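Local coordinates for protein putative secreted lipase (Streptomyces sp. W007, PDB 5H6B) that probably hydrolyses triacylglycerols to free fatty acids as a secreted, thermostable serine lipase of the alpha/beta-hydrolase superfamily, at residues T147-F152 against S230-I235; G133-N138 against K198-V203. All coordinates share one frame; numbering follows the deposited sequence.

From the N terminus, the chain first reaches 133-138, the end of strand 128-134 and the turn that leaves the parallel sheet. It runs through helix 143-147 into the loop 147-152, and later passes along strand 191-196 to the loop 198-203. There contact 2 closes a loop of about 60 residues by bringing 198-203 back against 133-138. After strand 216-220 and helix 221-224 the segment 230-235 starts helix 232-237, and contact 1 closes a second loop of 78 residues on 147-152. The two loops cross and do not nest. Between the contacts, E231 OE2 accepts from Q201 NE2 and H232 ND1 is hydrogen-bonded to D200 OD2; the second of these bonds joins them at the probable catalytic centre.

Contact 1. Residues T147-F152 against S230-I235; sequences TKLLPF and SEHVAI
V233 packs against both L149 and F152, chiefly through CG2. That methyl sits over one face of the F152 ring as a CH-pi contact, 3.9 Å from the ring centroid and 16° off the normal, while V233 CG1 reaches F152 CD1 at 4.0 Å. On the buried side, V233 CG2 also meets L149 CD2 at 3.8 Å. The same L149 CD2 lies 3.7 Å from H232 CD2, approaching the imidazole obliquely. This inner part is compact; L149 also packs on F39.

Toward solvent the contact thins at the far end of the exposed F152 ring, where CZ lies 3.6 Å from E231 OE2, with the ring and carboxylate planes 22° apart. No hydrogen bond crosses between the segments. E231 CG sits between the backbone N and the carbonyl carbon (chi1 52°) and the chain bends at chi2, which brings the carboxylate back over the helix start. OE1 accepts from A234 N on its syn side (2.8 Å), and OE2 from V233 N, which lies above the carboxylate plane (2.9 Å); OE2 also takes Q201 NE2. E231 thus acts as N-cap of helix 232-237, whose first residue, H232, is hydrogen-bonded through NE2 to S109 OG, consistent with the Ser-His-Asp triad of an alpha/beta-hydrolase.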
loop_
_atom_site.group_PDB
_atom_site.type_symbol
_atom_site.label_atom_id
_atom_site.label_comp_id
_atom_site.label_asym_id
_atom_site.label_seq_id
_atom_site.Cartn_x
_atom_site.Cartn_y
_atom_site.Cartn_z
ATOM N N THR A 147 -13.219 -11.238 -6.160
ATOM C CA THR A 147 -13.377 -11.859 -7.480
ATOM C C THR A 147 -13.358 -10.827 -8.616
ATOM O O THR A 147 -13.045 -11.166 -9.746
ATOM C CB THR A 147 -14.667 -12.717 -7.602
ATOM O OG1 THR A 147 -15.828 -11.881 -7.524
ATOM C CG2 THR A 147 -14.730 -13.807 -6.519
ATOM N N LYS A 148 -13.670 -9.569 -8.324
ATOM C CA LYS A 148 -13.569 -8.513 -9.329
ATOM C C LYS A 148 -12.133 -8.135 -9.724
ATOM O O LYS A 148 -11.940 -7.435 -10.725
ATOM C CB LYS A 148 -14.391 -7.289 -8.913
ATOM C CG LYS A 148 -15.856 -7.645 -8.685
ATOM C CD LYS A 148 -16.794 -6.487 -8.985
ATOM C CE LYS A 148 -18.193 -6.749 -8.435
ATOM N NZ LYS A 148 -18.734 -8.031 -8.966
ATOM N N LEU A 149 -11.142 -8.590 -8.954
ATOM C CA LEU A 149 -9.733 -8.546 -9.393
ATOM C C LEU A 149 -9.373 -9.542 -10.507
ATOM O O LEU A 149 -8.460 -9.285 -11.287
ATOM C CB LEU A 149 -8.787 -8.802 -8.229
ATOM C CG LEU A 149 -8.735 -7.799 -7.089
ATOM C CD1 LEU A 149 -8.040 -8.416 -5.876
ATOM C CD2 LEU A 149 -8.063 -6.496 -7.535
ATOM N N LEU A 150 -10.081 -10.665 -10.578
ATOM C CA LEU A 150 -9.677 -11.786 -11.440
ATOM C C LEU A 150 -9.508 -11.444 -12.927
ATOM O O LEU A 150 -8.558 -11.916 -13.559
ATOM C CB LEU A 150 -10.630 -12.971 -11.269
ATOM C CG LEU A 150 -10.643 -13.639 -9.890
ATOM C CD1 LEU A 150 -11.671 -14.755 -9.931
ATOM C CD2 LEU A 150 -9.286 -14.186 -9.473
ATOM N N PRO A 151 -10.377 -10.585 -13.483
ATOM C CA PRO A 151 -10.178 -10.244 -14.897
ATOM C C PRO A 151 -8.828 -9.589 -15.223
ATOM O O PRO A 151 -8.408 -9.604 -16.385
ATOM C CB PRO A 151 -11.332 -9.276 -15.182
ATOM C CG PRO A 151 -12.389 -9.661 -14.186
ATOM C CD PRO A 151 -11.613 -9.988 -12.949
ATOM N N PHE A 152 -8.180 -8.995 -14.218
ATOM C CA PHE A 152 -6.878 -8.369 -14.386
ATOM C C PHE A 152 -5.747 -9.368 -14.212
ATOM O O PHE A 152 -4.646 -9.128 -14.680
ATOM C CB PHE A 152 -6.707 -7.217 -13.381
ATOM C CG PHE A 152 -7.650 -6.065 -13.608
ATOM C CD1 PHE A 152 -7.294 -5.027 -14.443
ATOM C CD2 PHE A 152 -8.903 -6.024 -12.981
ATOM C CE1 PHE A 152 -8.152 -3.964 -14.663
ATOM C CE2 PHE A 152 -9.775 -4.968 -13.199
ATOM C CZ PHE A 152 -9.393 -3.927 -14.037
ATOM N N SER A 230 -10.606 6.290 -12.468
ATOM C CA SER A 230 -9.875 5.075 -12.088
ATOM C C SER A 230 -10.674 4.206 -11.140
ATOM O O SER A 230 -11.292 4.704 -10.215
ATOM C CB SER A 230 -8.532 5.392 -11.404
ATOM O OG SER A 230 -7.576 5.789 -12.356
ATOM N N GLU A 231 -10.636 2.905 -11.381
ATOM C CA GLU A 231 -11.192 1.921 -10.462
ATOM C C GLU A 231 -10.052 1.347 -9.588
ATOM O O GLU A 231 -8.976 1.945 -9.490
ATOM C CB GLU A 231 -12.031 0.866 -11.217
ATOM C CG GLU A 231 -11.371 0.167 -12.411
ATOM C CD GLU A 231 -10.059 -0.508 -12.061
ATOM O OE1 GLU A 231 -8.984 0.047 -12.416
ATOM O OE2 GLU A 231 -10.091 -1.578 -11.406
ATOM N N HIS A 232 -10.294 0.209 -8.953
ATOM C CA HIS A 232 -9.435 -0.292 -7.897
ATOM C C HIS A 232 -7.996 -0.590 -8.358
ATOM O O HIS A 232 -7.034 -0.261 -7.652
ATOM C CB HIS A 232 -10.070 -1.533 -7.279
ATOM C CG HIS A 232 -9.325 -2.075 -6.106
ATOM N ND1 HIS A 232 -9.448 -1.557 -4.833
ATOM C CD2 HIS A 232 -8.456 -3.111 -6.008
ATOM C CE1 HIS A 232 -8.673 -2.234 -4.006
ATOM N NE2 HIS A 232 -8.070 -3.190 -4.691
ATOM N N VAL A 233 -7.852 -1.196 -9.530
ATOM C CA VAL A 233 -6.538 -1.608 -9.981
ATOM C C VAL A 233 -5.748 -0.423 -10.525
ATOM O O VAL A 233 -4.599 -0.227 -10.145
ATOM C CB VAL A 233 -6.627 -2.793 -10.985
ATOM C CG1 VAL A 233 -5.252 -3.143 -11.561
ATOM C CG2 VAL A 233 -7.212 -4.009 -10.262
ATOM N N ALA A 234 -6.396 0.361 -11.378
ATOM C CA ALA A 234 -5.779 1.495 -12.037
ATOM C C ALA A 234 -5.195 2.501 -11.061
ATOM O O ALA A 234 -4.069 2.965 -11.263
ATOM C CB ALA A 234 -6.783 2.186 -12.953
ATOM N N ILE A 235 -5.948 2.815 -10.005
ATOM C CA ILE A 235 -5.540 3.845 -9.043
ATOM C C ILE A 235 -4.176 3.541 -8.395
ATOM O O ILE A 235 -3.397 4.454 -8.164
ATOM C CB ILE A 235 -6.637 4.125 -7.979
ATOM C CG1 ILE A 235 -6.342 5.417 -7.188
ATOM C CG2 ILE A 235 -6.815 2.965 -7.016
ATOM C CD1 ILE A 235 -7.416 5.734 -6.159
#

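Contact 2. Residues G133-N138 against K198-V203; sequences GIAPDN and KYDQVV
Both methyls of V203, CG1 and CG2, rest against D137 CB, each at 3.8 Å, and V203 CG1 also lies 3.9 Å from D137 CA. The CA-CB bonds of the two residues point at each other's segment, but the aspartate then turns its polar end elsewhere. Its CG lies between the backbone N and the carbonyl carbon (chi1 59°), and OD2 accepts from Q170 NE2, while the aliphatic CB faces the valine. D137 is also the centre of an inverse gamma turn.

Nearer the sheet, the methyl CB of A135 meets D200 OD2 at 3.7 Å, a plain van der Waals approach. These two loops follow neighbouring parallel strands, 128-134 and 191-196, and in an alpha/beta-hydrolase the acid of the triad is carried on such a loop after a strand; D200 probably plays that part, since its OD2 is hydrogen-bonded to H232 ND1. The other oxygen, OD1, is held by the backbone. The D200 side chain extends with CG roughly opposite its own N (chi1 -157°), which places OD1 where two backbone N-H groups reach it: V202 N comes nearly along the C-O bond at 2.9 Å, closing an Asx turn, and V203 N comes from above the carboxylate plane, also at 2.9 Å. Replacing D200 with alanine removes the carboxylate, and would probably leave H232 ND1 and the N-H groups of V202 and V203 without their partner, setting the imidazole freer to turn. H232 also packs on A135, V202 and V203.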
loop_
_atom_site.group_PDB
_atom_site.type_symbol
_atom_site.label_atom_id
_atom_site.label_comp_id
_atom_site.label_asym_id
_atom_site.label_seq_id
_atom_site.Cartn_x
_atom_site.Cartn_y
_atom_site.Cartn_z
ATOM N N GLY A 133 -1.896 4.657 1.967
ATOM C CA GLY A 133 -2.712 3.578 1.452
ATOM C C GLY A 133 -3.440 4.064 0.213
ATOM O O GLY A 133 -4.085 5.105 0.250
ATOM N N ILE A 134 -3.323 3.303 -0.880
ATOM C CA ILE A 134 -4.027 3.569 -2.112
ATOM C C ILE A 134 -5.031 2.441 -2.244
ATOM O O ILE A 134 -4.657 1.275 -2.262
ATOM C CB ILE A 134 -3.083 3.572 -3.336
ATOM C CG1 ILE A 134 -1.831 4.403 -3.063
ATOM C CG2 ILE A 134 -3.808 4.121 -4.556
ATOM C CD1 ILE A 134 -0.839 4.401 -4.209
ATOM N N ALA A 135 -6.303 2.808 -2.289
ATOM C CA ALA A 135 -7.416 1.877 -2.258
ATOM C C ALA A 135 -7.289 0.774 -1.204
ATOM O O ALA A 135 -7.579 -0.378 -1.488
ATOM C CB ALA A 135 -7.650 1.302 -3.644
ATOM N N PRO A 136 -6.867 1.120 0.026
ATOM C CA PRO A 136 -6.622 0.068 1.024
ATOM C C PRO A 136 -7.920 -0.522 1.601
ATOM O O PRO A 136 -8.841 0.244 1.919
ATOM C CB PRO A 136 -5.866 0.816 2.110
ATOM C CG PRO A 136 -6.442 2.200 2.066
ATOM C CD PRO A 136 -6.764 2.467 0.627
ATOM N N ASP A 137 -8.021 -1.847 1.726
ATOM C CA ASP A 137 -9.219 -2.431 2.362
ATOM C C ASP A 137 -9.095 -2.487 3.880
ATOM O O ASP A 137 -9.059 -3.567 4.486
ATOM C CB ASP A 137 -9.621 -3.780 1.755
ATOM C CG ASP A 137 -8.526 -4.861 1.843
ATOM O OD1 ASP A 137 -7.306 -4.578 1.929
ATOM O OD2 ASP A 137 -8.932 -6.027 1.786
ATOM N N ASN A 138 -9.110 -1.306 4.504
ATOM C CA ASN A 138 -8.738 -1.169 5.938
ATOM C C ASN A 138 -9.720 -1.816 6.928
ATOM O O ASN A 138 -9.329 -2.131 8.060
ATOM C CB ASN A 138 -8.454 0.302 6.303
ATOM C CG ASN A 138 -7.030 0.727 5.940
ATOM O OD1 ASN A 138 -6.076 0.038 6.293
ATOM N ND2 ASN A 138 -6.876 1.875 5.270
ATOM N N LYS A 198 -14.162 6.637 -5.868
ATOM C CA LYS A 198 -15.574 6.374 -5.682
ATOM C C LYS A 198 -16.035 5.322 -6.674
ATOM O O LYS A 198 -17.093 4.771 -6.504
ATOM C CB LYS A 198 -16.390 7.657 -5.860
ATOM C CG LYS A 198 -16.711 7.990 -7.309
ATOM C CD LYS A 198 -17.078 9.443 -7.505
ATOM C CE LYS A 198 -18.371 9.803 -6.817
ATOM N NZ LYS A 198 -18.584 11.266 -6.976
ATOM N N TYR A 199 -15.246 5.057 -7.721
ATOM C CA TYR A 199 -15.555 3.983 -8.669
ATOM C C TYR A 199 -14.907 2.643 -8.276
ATOM O O TYR A 199 -14.835 1.732 -9.103
ATOM C CB TYR A 199 -15.140 4.407 -10.075
ATOM C CG TYR A 199 -15.742 5.728 -10.454
ATOM C CD1 TYR A 199 -17.105 5.836 -10.770
ATOM C CD2 TYR A 199 -14.966 6.885 -10.457
ATOM C CE1 TYR A 199 -17.669 7.059 -11.108
ATOM C CE2 TYR A 199 -15.516 8.111 -10.797
ATOM C CZ TYR A 199 -16.864 8.197 -11.109
ATOM O OH TYR A 199 -17.375 9.440 -11.432
ATOM N N ASP A 200 -14.468 2.510 -7.017
ATOM C CA ASP A 200 -13.920 1.249 -6.535
ATOM C C ASP A 200 -14.984 0.150 -6.588
ATOM O O ASP A 200 -16.014 0.254 -5.952
ATOM C CB ASP A 200 -13.360 1.393 -5.128
ATOM C CG ASP A 200 -12.313 0.330 -4.798
ATOM O OD1 ASP A 200 -12.629 -0.874 -4.961
ATOM O OD2 ASP A 200 -11.187 0.696 -4.343
ATOM N N GLN A 201 -14.697 -0.905 -7.350
ATOM C CA GLN A 201 -15.593 -2.062 -7.503
ATOM C C GLN A 201 -15.253 -3.261 -6.602
ATOM O O GLN A 201 -16.035 -4.208 -6.516
ATOM C CB GLN A 201 -15.621 -2.486 -8.985
ATOM C CG GLN A 201 -14.437 -3.335 -9.504
ATOM C CD GLN A 201 -13.148 -2.563 -9.782
ATOM O OE1 GLN A 201 -12.821 -1.583 -9.092
ATOM N NE2 GLN A 201 -12.385 -3.025 -10.784
ATOM N N VAL A 202 -14.078 -3.229 -5.970
ATOM C CA VAL A 202 -13.515 -4.353 -5.192
ATOM C C VAL A 202 -13.756 -4.212 -3.694
ATOM O O VAL A 202 -13.928 -5.212 -3.004
ATOM C CB VAL A 202 -11.969 -4.442 -5.396
ATOM C CG1 VAL A 202 -11.310 -5.467 -4.456
ATOM C CG2 VAL A 202 -11.637 -4.744 -6.850
ATOM N N VAL A 203 -13.701 -2.974 -3.197
ATOM C CA VAL A 203 -13.716 -2.663 -1.765
ATOM C C VAL A 203 -14.793 -1.617 -1.579
ATOM O O VAL A 203 -14.535 -0.416 -1.731
ATOM C CB VAL A 203 -12.371 -2.079 -1.290
ATOM C CG1 VAL A 203 -12.423 -1.773 0.199
ATOM C CG2 VAL A 203 -11.220 -3.014 -1.625
#